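Peptidase M28 (Shewanella amazonensis SB2B, PDB 3IIB) probably acts as a zinc-dependent carboxypeptidase or dipeptidase of peptidase family M28, with zinc bound at its active site. Local coordinates at residues 175-185 with 398-406; 355-364 with 418-429. All blocks are in the same frame, centred on the assembly; numbering follows the deposited sequence. Where two conformers were deposited one is given.

Contact 1. Residues 175-185 with 398-406; sequences GTDHDRMAHTG and FDYHHTPND. With ZN (zinc ion), chain B.
T176 and T184 fasten two irregular loops, 175-185 and 398-406, by one backbone bond each: T176 N gives to F398 O at 3.0 Å and T184 N to H402 O at 2.9 Å. Segment 398-406 makes two successive beta turns, Y400 to T403 and T403 to D406, the second beyond the H402 tie. At one end T176 OG1 donates to D399 OD1 over 2.6 Å, meeting it from above the carboxylate plane, while R140 forms a salt bridge with the same oxygen. In the middle H183 lies flat under T403, whose methyl CG2 sits over one ring face, the two side chains pointing the same way. The ring is held chiefly at NE2, which donates to D177 OD1 at 2.7 Å on its syn side, and ND1 adds a weak bond to H401 O. A water 2.8 Å from H183 ND1 lies equally close to H401 ND1. M181, bent at chi2 and chi3, lays SE 3.8 Å from N405 CB and its methyl against the P404 ring; M181 of the second subunit packs on it, and N405 OD1 accepts from R180 N of that subunit. H402 closes the other end. Its ND1 donates to T184 O at 3.0 Å, close to the ring plane, consistent with holding the ring so that NE2 faces the zinc ion that D269 and E304 also bind. This is the second-shell pattern of a metal site, a ligand histidine oriented through its far nitrogen by a backbone carbonyl, here supplied by a loop distant in sequence.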
loop_
_atom_site.group_PDB
_atom_site.type_symbol
_atom_site.label_atom_id
_atom_site.label_comp_id
_atom_site.label_asym_id
_atom_site.label_seq_id
_atom_site.Cartn_x
_atom_site.Cartn_y
_atom_site.Cartn_z
ATOM N N GLY A 175 5.477 11.341 2.950
ATOM C CA GLY A 175 4.367 10.788 2.165
ATOM C C GLY A 175 3.091 11.145 2.836
ATOM O O GLY A 175 3.067 11.376 4.046
ATOM N N THR A 176 2.031 11.188 2.051
ATOM C CA THR A 176 0.719 11.506 2.552
ATOM C C THR A 176 -0.166 10.267 2.774
ATOM O O THR A 176 -1.309 10.400 3.261
ATOM C CB THR A 176 0.019 12.449 1.574
ATOM O OG1 THR A 176 0.148 11.914 0.238
ATOM C CG2 THR A 176 0.634 13.824 1.626
ATOM N N ASP A 177 0.327 9.084 2.432
ATOM C CA ASP A 177 -0.435 7.847 2.643
ATOM C C ASP A 177 -0.406 7.348 4.090
ATOM O O ASP A 177 0.432 7.758 4.884
ATOM C CB ASP A 177 0.211 6.767 1.811
ATOM C CG ASP A 177 1.633 6.530 2.218
ATOM O OD1 ASP A 177 2.462 7.415 1.886
ATOM O OD2 ASP A 177 1.887 5.497 2.900
ATOM N N HIS A 178 -1.301 6.407 4.420
ATOM C CA HIS A 178 -1.119 5.575 5.616
ATOM C C HIS A 178 -0.987 4.114 5.173
ATOM O O HIS A 178 -1.565 3.197 5.759
ATOM C CB HIS A 178 -2.234 5.790 6.662
ATOM C CG HIS A 178 -3.616 5.548 6.162
ATOM N ND1 HIS A 178 -4.393 4.487 6.585
ATOM C CD2 HIS A 178 -4.399 6.268 5.323
ATOM C CE1 HIS A 178 -5.567 4.532 5.985
ATOM N NE2 HIS A 178 -5.603 5.610 5.221
ATOM N N ASP A 179 -0.226 3.910 4.098
ATOM C CA ASP A 179 0.137 2.559 3.671
ATOM C C ASP A 179 1.477 2.133 4.252
ATOM O O ASP A 179 2.313 2.960 4.637
ATOM C CB ASP A 179 0.205 2.503 2.169
ATOM C CG ASP A 179 -1.122 2.697 1.511
ATOM O OD1 ASP A 179 -2.135 2.112 1.996
ATOM O OD2 ASP A 179 -1.165 3.465 0.514
ATOM N N ARG A 180 1.663 0.817 4.308
ATOM C CA ARG A 180 2.874 0.203 4.827
ATOM C C ARG A 180 3.931 0.230 3.720
ATOM O O ARG A 180 4.433 -0.814 3.273
ATOM C CB ARG A 180 2.585 -1.192 5.338
ATOM C CG ARG A 180 3.657 -1.696 6.266
ATOM C CD ARG A 180 3.347 -1.288 7.686
ATOM N NE ARG A 180 4.405 -1.691 8.607
ATOM C CZ ARG A 180 4.551 -2.913 9.104
ATOM N NH1 ARG A 180 3.714 -3.890 8.790
ATOM N NH2 ARG A 180 5.551 -3.147 9.951
HETATM N N MSE A 181 4.291 1.456 3.323
HETATM C CA MSE A 181 5.210 1.708 2.232
HETATM C C MSE A 181 6.237 2.717 2.783
HETATM O O MSE A 181 5.854 3.773 3.320
HETATM C CB MSE A 181 4.471 2.355 1.049
HETATM C CG MSE A 181 3.396 1.482 0.442
HETATM SE SE MSE A 181 4.105 0.211 -0.787
HETATM C CE MSE A 181 5.149 -1.037 0.161
ATOM N N ALA A 182 7.524 2.389 2.604
ATOM C CA ALA A 182 8.603 3.284 2.964
ATOM C C ALA A 182 9.022 4.089 1.718
ATOM O O ALA A 182 9.209 3.523 0.614
ATOM C CB ALA A 182 9.766 2.530 3.617
ATOM N N HIS A 183 9.102 5.411 1.896
ATOM C CA HIS A 183 9.409 6.326 0.801
ATOM C C HIS A 183 10.910 6.640 0.843
ATOM O O HIS A 183 11.436 7.088 1.873
ATOM C CB HIS A 183 8.659 7.645 0.924
ATOM C CG HIS A 183 7.173 7.564 0.851
ATOM N ND1 HIS A 183 6.436 8.309 -0.055
ATOM C CD2 HIS A 183 6.273 6.881 1.600
ATOM C CE1 HIS A 183 5.154 8.105 0.157
ATOM N NE2 HIS A 183 5.026 7.235 1.153
ATOM N N THR A 184 11.595 6.377 -0.271
ATOM C CA THR A 184 13.002 6.743 -0.425
ATOM C C THR A 184 13.124 8.145 -1.030
ATOM O O THR A 184 12.153 8.903 -1.059
ATOM C CB THR A 184 13.770 5.654 -1.242
ATOM O OG1 THR A 184 15.188 5.835 -1.072
ATOM C CG2 THR A 184 13.322 5.556 -2.769
ATOM N N GLY A 185 14.326 8.482 -1.500
ATOM C CA GLY A 185 14.600 9.793 -2.092
ATOM C C GLY A 185 15.966 10.273 -1.660
ATOM O O GLY A 185 16.565 9.729 -0.711
ATOM N N PHE A 398 1.766 12.174 -3.466
ATOM C CA PHE A 398 2.647 11.738 -2.380
ATOM C C PHE A 398 2.141 10.540 -1.595
ATOM O O PHE A 398 2.791 10.100 -0.628
ATOM C CB PHE A 398 3.043 12.938 -1.496
ATOM C CG PHE A 398 3.872 13.974 -2.250
ATOM C CD1 PHE A 398 5.175 13.678 -2.639
ATOM C CD2 PHE A 398 3.327 15.158 -2.647
ATOM C CE1 PHE A 398 5.926 14.566 -3.349
ATOM C CE2 PHE A 398 4.073 16.060 -3.353
ATOM C CZ PHE A 398 5.387 15.752 -3.730
ATOM N N ASP A 399 1.027 9.956 -2.020
ATOM C CA ASP A 399 0.673 8.597 -1.577
ATOM C C ASP A 399 1.581 7.535 -2.198
ATOM O O ASP A 399 1.776 6.484 -1.594
ATOM C CB ASP A 399 -0.753 8.238 -1.881
ATOM C CG ASP A 399 -1.761 9.129 -1.168
ATOM O OD1 ASP A 399 -1.398 9.856 -0.222
ATOM O OD2 ASP A 399 -2.936 9.080 -1.563
ATOM N N TYR A 400 2.119 7.804 -3.385
ATOM C CA TYR A 400 2.856 6.778 -4.131
ATOM C C TYR A 400 4.265 7.157 -4.504
ATOM O O TYR A 400 5.096 6.262 -4.696
ATOM C CB TYR A 400 2.090 6.357 -5.393
ATOM C CG TYR A 400 0.606 6.254 -5.198
ATOM C CD1 TYR A 400 0.062 5.291 -4.354
ATOM C CD2 TYR A 400 -0.260 7.099 -5.879
ATOM C CE1 TYR A 400 -1.314 5.195 -4.175
ATOM C CE2 TYR A 400 -1.619 7.016 -5.692
ATOM C CZ TYR A 400 -2.139 6.058 -4.850
ATOM O OH TYR A 400 -3.499 5.963 -4.688
ATOM N N HIS A 401 4.536 8.468 -4.616
ATOM C CA HIS A 401 5.852 9.020 -4.942
ATOM C C HIS A 401 6.927 8.345 -4.129
ATOM O O HIS A 401 6.831 8.331 -2.950
ATOM C CB HIS A 401 5.781 10.512 -4.631
ATOM C CG HIS A 401 7.076 11.252 -4.651
ATOM N ND1 HIS A 401 7.791 11.519 -3.496
ATOM C CD2 HIS A 401 7.722 11.897 -5.653
ATOM C CE1 HIS A 401 8.844 12.250 -3.809
ATOM N NE2 HIS A 401 8.801 12.528 -5.101
ATOM N N HIS A 402 7.951 7.796 -4.793
ATOM C CA HIS A 402 9.127 7.257 -4.137
ATOM C C HIS A 402 8.888 6.022 -3.273
ATOM O O HIS A 402 9.741 5.671 -2.391
ATOM C CB HIS A 402 9.861 8.349 -3.353
ATOM C CG HIS A 402 10.534 9.378 -4.207
ATOM N ND1 HIS A 402 11.503 10.242 -3.702
ATOM C CD2 HIS A 402 10.343 9.742 -5.501
ATOM C CE1 HIS A 402 11.898 11.054 -4.673
ATOM N NE2 HIS A 402 11.221 10.766 -5.770
ATOM N N THR A 403 7.774 5.331 -3.538
ATOM C CA THR A 403 7.479 4.035 -2.917
ATOM C C THR A 403 7.514 2.888 -3.897
ATOM O O THR A 403 7.456 3.105 -5.131
ATOM C CB THR A 403 6.064 4.023 -2.280
ATOM O OG1 THR A 403 5.077 3.976 -3.332
ATOM C CG2 THR A 403 5.872 5.258 -1.352
ATOM N N PRO A 404 7.505 1.644 -3.379
ATOM C CA PRO A 404 7.240 0.501 -4.270
ATOM C C PRO A 404 5.864 0.490 -4.922
ATOM O O PRO A 404 5.628 -0.333 -5.796
ATOM C CB PRO A 404 7.403 -0.724 -3.358
ATOM C CG PRO A 404 8.254 -0.206 -2.170
ATOM C CD PRO A 404 7.862 1.215 -2.005
ATOM N N ASN A 405 4.968 1.354 -4.444
ATOM C CA ASN A 405 3.637 1.471 -4.957
ATOM C C ASN A 405 3.533 2.439 -6.133
ATOM O O ASN A 405 2.443 2.628 -6.661
ATOM C CB ASN A 405 2.710 1.916 -3.830
ATOM C CG ASN A 405 1.367 1.241 -3.850
ATOM O OD1 ASN A 405 1.134 0.261 -4.570
ATOM N ND2 ASN A 405 0.444 1.765 -3.017
ATOM N N ASP A 406 4.645 3.025 -6.588
ATOM C CA ASP A 406 4.635 3.871 -7.802
ATOM C C ASP A 406 4.633 2.998 -9.055
ATOM O O ASP A 406 5.692 2.719 -9.666
ATOM C CB ASP A 406 5.791 4.866 -7.814
ATOM C CG ASP A 406 5.728 5.774 -9.018
ATOM O OD1 ASP A 406 4.704 5.651 -9.729
ATOM O OD2 ASP A 406 6.641 6.601 -9.241
HETATM ZN ZN ZN B . 11.306 11.994 -7.690
HETATM O O HOH W 1 -0.294 13.671 -1.876
HETATM O O HOH W 2 1.041 3.816 -1.106
HETATM O O HOH W 3 8.021 10.507 -0.898
HETATM O O HOH W 4 10.818 13.752 -6.583
HETATM O O HOH W 5 11.399 13.586 -9.107
#

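Contact 2. Residues 355-364 with 418-429; sequences AMKVAEPLGV and QNVAVYAQFAWV
A355, M356, A359 and L362 follow one flank of residues 418-429 of helix 413-432 past V429, F426, V422 and Q418 in turn, the CA atoms of these pairs 6.4 to 7.1 Å apart and the two segments running in opposite directions as the chain leaves a helix end and makes the 3-10 turns of 357-362. At the first end the methyl of A355 meets V429 CG1 at 3.6 Å. M356, bent at chi2 and chi3, slides past V429 in the opposite sense, its SE 3.9 Å from V429 CB, and carries CE down onto the helix backbone, 3.8 Å from F426 N; W342 of strand 337-343 also touches this side chain. In the middle Q425 reaches out extended beyond CG and puts its amide among apolar groups. OE1 comes within 3.2 Å of A359 CB and 3.4 Å of L362 CD1, and the two methyls of V358 lie against the same amide. The NE2 end is satisfied by A10 O, from the N-terminal helix 3-19. L362 approaches Q425 from the opposite direction, its CD1 also packing on A421 CB and V422 CG2, while V364 CG2 packs on V422 CG2. Q418 closes the other end: with CG anti to its backbone N (chi1 -171°), a bend at chi2 brings NE2 to L362 O, in a bond of 2.9 Å and 166° at the hydrogen. The acceptor lies in the Q418 amide plane, although the nitrogen stands above the plane of the carbonyl. NE2 donates to I337 O as well, so one amide ties the end of the 3-10 segment and strand 337-343 to the helix. Cohesion here is thus chiefly apolar, with a single hydrogen bond between the segments and no charged pair across them.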
loop_
_atom_site.group_PDB
_atom_site.type_symbol
_atom_site.label_atom_id
_atom_site.label_comp_id
_atom_site.label_asym_id
_atom_site.label_seq_id
_atom_site.Cartn_x
_atom_site.Cartn_y
_atom_site.Cartn_z
ATOM N N ALA A 355 -3.474 33.608 -25.032
ATOM C CA ALA A 355 -3.147 32.531 -25.968
ATOM C C ALA A 355 -3.578 31.205 -25.405
ATOM O O ALA A 355 -4.007 30.321 -26.162
ATOM C CB ALA A 355 -1.641 32.478 -26.291
HETATM N N MSE A 356 -3.401 30.994 -24.095
HETATM C CA MSE A 356 -3.710 29.680 -23.546
HETATM C C MSE A 356 -5.136 29.559 -23.047
HETATM O O MSE A 356 -5.473 28.585 -22.402
HETATM C CB MSE A 356 -2.715 29.289 -22.472
HETATM C CG MSE A 356 -1.301 29.060 -23.047
HETATM SE SE MSE A 356 -1.269 27.714 -24.409
HETATM C CE MSE A 356 -2.151 26.314 -23.634
ATOM N N LYS A 357 -5.986 30.542 -23.343
ATOM C CA LYS A 357 -7.389 30.397 -22.967
ATOM C C LYS A 357 -8.017 29.273 -23.774
ATOM O O LYS A 357 -9.074 28.799 -23.427
ATOM C CB LYS A 357 -8.138 31.714 -23.077
ATOM C CG LYS A 357 -7.899 32.568 -21.823
ATOM C CD LYS A 357 -8.546 33.945 -21.895
ATOM C CE LYS A 357 -8.255 34.762 -20.637
ATOM N NZ LYS A 357 -8.120 33.928 -19.409
ATOM N N VAL A 358 -7.320 28.816 -24.819
ATOM C CA VAL A 358 -7.743 27.642 -25.546
ATOM C C VAL A 358 -7.890 26.393 -24.635
ATOM O O VAL A 358 -8.677 25.487 -24.957
ATOM C CB VAL A 358 -6.822 27.354 -26.751
ATOM C CG1 VAL A 358 -5.404 26.937 -26.329
ATOM C CG2 VAL A 358 -7.443 26.308 -27.622
ATOM N N ALA A 359 -7.145 26.355 -23.523
ATOM C CA ALA A 359 -7.172 25.233 -22.573
ATOM C C ALA A 359 -8.232 25.377 -21.478
ATOM O O ALA A 359 -8.433 24.447 -20.704
ATOM C CB ALA A 359 -5.770 25.011 -21.920
ATOM N N GLU A 360 -8.899 26.526 -21.398
ATOM C CA GLU A 360 -9.976 26.704 -20.419
ATOM C C GLU A 360 -10.988 25.567 -20.439
ATOM O O GLU A 360 -11.316 25.048 -19.382
ATOM C CB GLU A 360 -10.657 28.092 -20.575
ATOM C CG GLU A 360 -9.817 29.220 -19.984
ATOM C CD GLU A 360 -10.579 30.548 -19.874
ATOM O OE1 GLU A 360 -11.508 30.755 -20.665
ATOM O OE2 GLU A 360 -10.238 31.369 -18.989
ATOM N N PRO A 361 -11.482 25.171 -21.620
ATOM C CA PRO A 361 -12.416 24.035 -21.663
ATOM C C PRO A 361 -11.890 22.692 -21.162
ATOM O O PRO A 361 -12.693 21.793 -20.897
ATOM C CB PRO A 361 -12.791 23.946 -23.140
ATOM C CG PRO A 361 -12.559 25.325 -23.660
ATOM C CD PRO A 361 -11.337 25.774 -22.956
ATOM N N LEU A 362 -10.572 22.575 -20.992
ATOM C CA LEU A 362 -9.947 21.373 -20.443
ATOM C C LEU A 362 -9.756 21.518 -18.950
ATOM O O LEU A 362 -9.222 20.621 -18.286
ATOM C CB LEU A 362 -8.611 21.140 -21.108
ATOM C CG LEU A 362 -8.612 20.941 -22.616
ATOM C CD1 LEU A 362 -7.171 21.003 -23.213
ATOM C CD2 LEU A 362 -9.297 19.598 -22.946
ATOM N N GLY A 363 -10.181 22.670 -18.431
ATOM C CA GLY A 363 -10.123 22.959 -17.007
ATOM C C GLY A 363 -8.925 23.787 -16.568
ATOM O O GLY A 363 -8.614 23.820 -15.383
ATOM N N VAL A 364 -8.246 24.452 -17.501
ATOM C CA VAL A 364 -7.003 25.165 -17.203
ATOM C C VAL A 364 -7.222 26.669 -17.075
ATOM O O VAL A 364 -7.636 27.334 -18.050
ATOM C CB VAL A 364 -5.902 24.880 -18.281
ATOM C CG1 VAL A 364 -4.584 25.638 -17.912
ATOM C CG2 VAL A 364 -5.677 23.386 -18.413
ATOM N N GLN A 418 -5.638 14.260 -20.452
ATOM C CA GLN A 418 -5.802 15.706 -20.313
ATOM C C GLN A 418 -4.450 16.431 -20.278
ATOM O O GLN A 418 -4.299 17.509 -20.852
ATOM C CB GLN A 418 -6.608 16.040 -19.073
ATOM C CG GLN A 418 -7.027 17.525 -18.967
ATOM C CD GLN A 418 -6.130 18.341 -18.024
ATOM O OE1 GLN A 418 -5.049 17.890 -17.597
ATOM N NE2 GLN A 418 -6.595 19.535 -17.671
ATOM N N ASN A 419 -3.453 15.842 -19.627
ATOM C CA ASN A 419 -2.123 16.424 -19.678
ATOM C C ASN A 419 -1.521 16.421 -21.079
ATOM O O ASN A 419 -0.912 17.408 -21.497
ATOM C CB ASN A 419 -1.141 15.695 -18.765
ATOM C CG ASN A 419 -1.344 16.005 -17.285
ATOM O OD1 ASN A 419 -0.681 16.889 -16.730
ATOM N ND2 ASN A 419 -2.243 15.244 -16.623
ATOM N N VAL A 420 -1.716 15.324 -21.812
ATOM C CA VAL A 420 -1.235 15.228 -23.184
ATOM C C VAL A 420 -1.894 16.350 -24.031
ATOM O O VAL A 420 -1.210 17.062 -24.789
ATOM C CB VAL A 420 -1.529 13.853 -23.804
ATOM C CG1 VAL A 420 -1.153 13.876 -25.256
ATOM C CG2 VAL A 420 -0.765 12.789 -23.069
ATOM N N ALA A 421 -3.194 16.534 -23.810
ATOM C CA ALA A 421 -3.980 17.553 -24.536
ATOM C C ALA A 421 -3.442 18.927 -24.246
ATOM O O ALA A 421 -3.200 19.698 -25.171
ATOM C CB ALA A 421 -5.482 17.504 -24.165
ATOM N N VAL A 422 -3.220 19.241 -22.966
ATOM C CA VAL A 422 -2.770 20.591 -22.576
ATOM C C VAL A 422 -1.319 20.859 -23.031
ATOM O O VAL A 422 -1.009 21.960 -23.498
ATOM C CB VAL A 422 -2.880 20.800 -21.074
ATOM C CG1 VAL A 422 -2.388 22.213 -20.742
ATOM C CG2 VAL A 422 -4.345 20.645 -20.645
ATOM N N TYR A 423 -0.424 19.864 -22.929
ATOM C CA TYR A 423 0.944 20.062 -23.413
ATOM C C TYR A 423 0.980 20.225 -24.922
ATOM O O TYR A 423 1.786 20.992 -25.441
ATOM C CB TYR A 423 1.918 18.959 -22.974
ATOM C CG TYR A 423 2.639 19.335 -21.698
ATOM C CD1 TYR A 423 2.054 19.146 -20.450
ATOM C CD2 TYR A 423 3.893 19.939 -21.734
ATOM C CE1 TYR A 423 2.718 19.495 -19.291
ATOM C CE2 TYR A 423 4.555 20.309 -20.583
ATOM C CZ TYR A 423 3.966 20.118 -19.364
ATOM O OH TYR A 423 4.649 20.496 -18.213
ATOM N N ALA A 424 0.113 19.499 -25.624
ATOM C CA ALA A 424 0.054 19.620 -27.075
ATOM C C ALA A 424 -0.381 21.042 -27.452
ATOM O O ALA A 424 0.217 21.668 -28.347
ATOM C CB ALA A 424 -0.840 18.565 -27.675
ATOM N N GLN A 425 -1.399 21.562 -26.774
ATOM C CA GLN A 425 -1.834 22.928 -26.977
ATOM C C GLN A 425 -0.691 23.906 -26.646
ATOM O O GLN A 425 -0.404 24.840 -27.399
ATOM C CB GLN A 425 -3.050 23.284 -26.112
ATOM C CG GLN A 425 -4.305 22.507 -26.486
ATOM C CD GLN A 425 -5.572 23.008 -25.838
ATOM O OE1 GLN A 425 -5.522 23.568 -24.752
ATOM N NE2 GLN A 425 -6.709 22.839 -26.520
ATOM N N PHE A 426 -0.085 23.726 -25.469
ATOM C CA PHE A 426 1.015 24.594 -25.060
ATOM C C PHE A 426 2.139 24.596 -26.091
ATOM O O PHE A 426 2.633 25.672 -26.479
ATOM C CB PHE A 426 1.550 24.152 -23.686
ATOM C CG PHE A 426 2.736 24.940 -23.205
ATOM C CD1 PHE A 426 2.557 26.150 -22.560
ATOM C CD2 PHE A 426 4.032 24.449 -23.333
ATOM C CE1 PHE A 426 3.640 26.862 -22.078
ATOM C CE2 PHE A 426 5.115 25.182 -22.874
ATOM C CZ PHE A 426 4.922 26.378 -22.252
ATOM N N ALA A 427 2.617 23.423 -26.470
ATOM C CA ALA A 427 3.756 23.344 -27.370
ATOM C C ALA A 427 3.368 23.933 -28.734
ATOM O O ALA A 427 4.132 24.686 -29.295
ATOM C CB ALA A 427 4.294 21.926 -27.511
ATOM N N TRP A 428 2.159 23.662 -29.218
ATOM C CA TRP A 428 1.741 24.240 -30.496
ATOM C C TRP A 428 1.589 25.766 -30.416
ATOM O O TRP A 428 2.140 26.506 -31.237
ATOM C CB TRP A 428 0.466 23.594 -31.019
ATOM C CG TRP A 428 0.112 24.158 -32.330
ATOM C CD1 TRP A 428 -0.841 25.089 -32.611
ATOM C CD2 TRP A 428 0.778 23.877 -33.556
ATOM N NE1 TRP A 428 -0.815 25.406 -33.957
ATOM C CE2 TRP A 428 0.166 24.665 -34.557
ATOM C CE3 TRP A 428 1.835 23.036 -33.907
ATOM C CZ2 TRP A 428 0.584 24.631 -35.873
ATOM C CZ3 TRP A 428 2.267 23.038 -35.234
ATOM C CH2 TRP A 428 1.635 23.823 -36.184
ATOM N N VAL A 429 0.826 26.263 -29.457
ATOM C CA VAL A 429 0.642 27.695 -29.325
ATOM C C VAL A 429 1.986 28.416 -29.133
ATOM O O VAL A 429 2.272 29.404 -29.829
ATOM C CB VAL A 429 -0.372 28.050 -28.198
ATOM C CG1 VAL A 429 -0.401 29.538 -27.971
ATOM C CG2 VAL A 429 -1.802 27.544 -28.586
#

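In the fold
From the N terminus, the chain runs through three helices (3-19, 22-33, 42-57), long strand 62-84 and several shorter strands of the large mixed sheet before reaching 175-185, in the loop between strands 168-172 and 198-201. It then runs through 220-242 and the strands and helices of the family M28 region to 355-364, which follows helix 346-355. Contact 1 closes its loop at 398-406, some 210 residues after it opened; contact 2 closes at 418-429 on helix 413-432, so the two loops cross. Contact 1 joins the loop after strand 168-172 to the zinc site beside the subunit interface, and contact 2 packs helix 413-432 against the turns before strand 365-366. Their nearest atoms are about 14 Å apart.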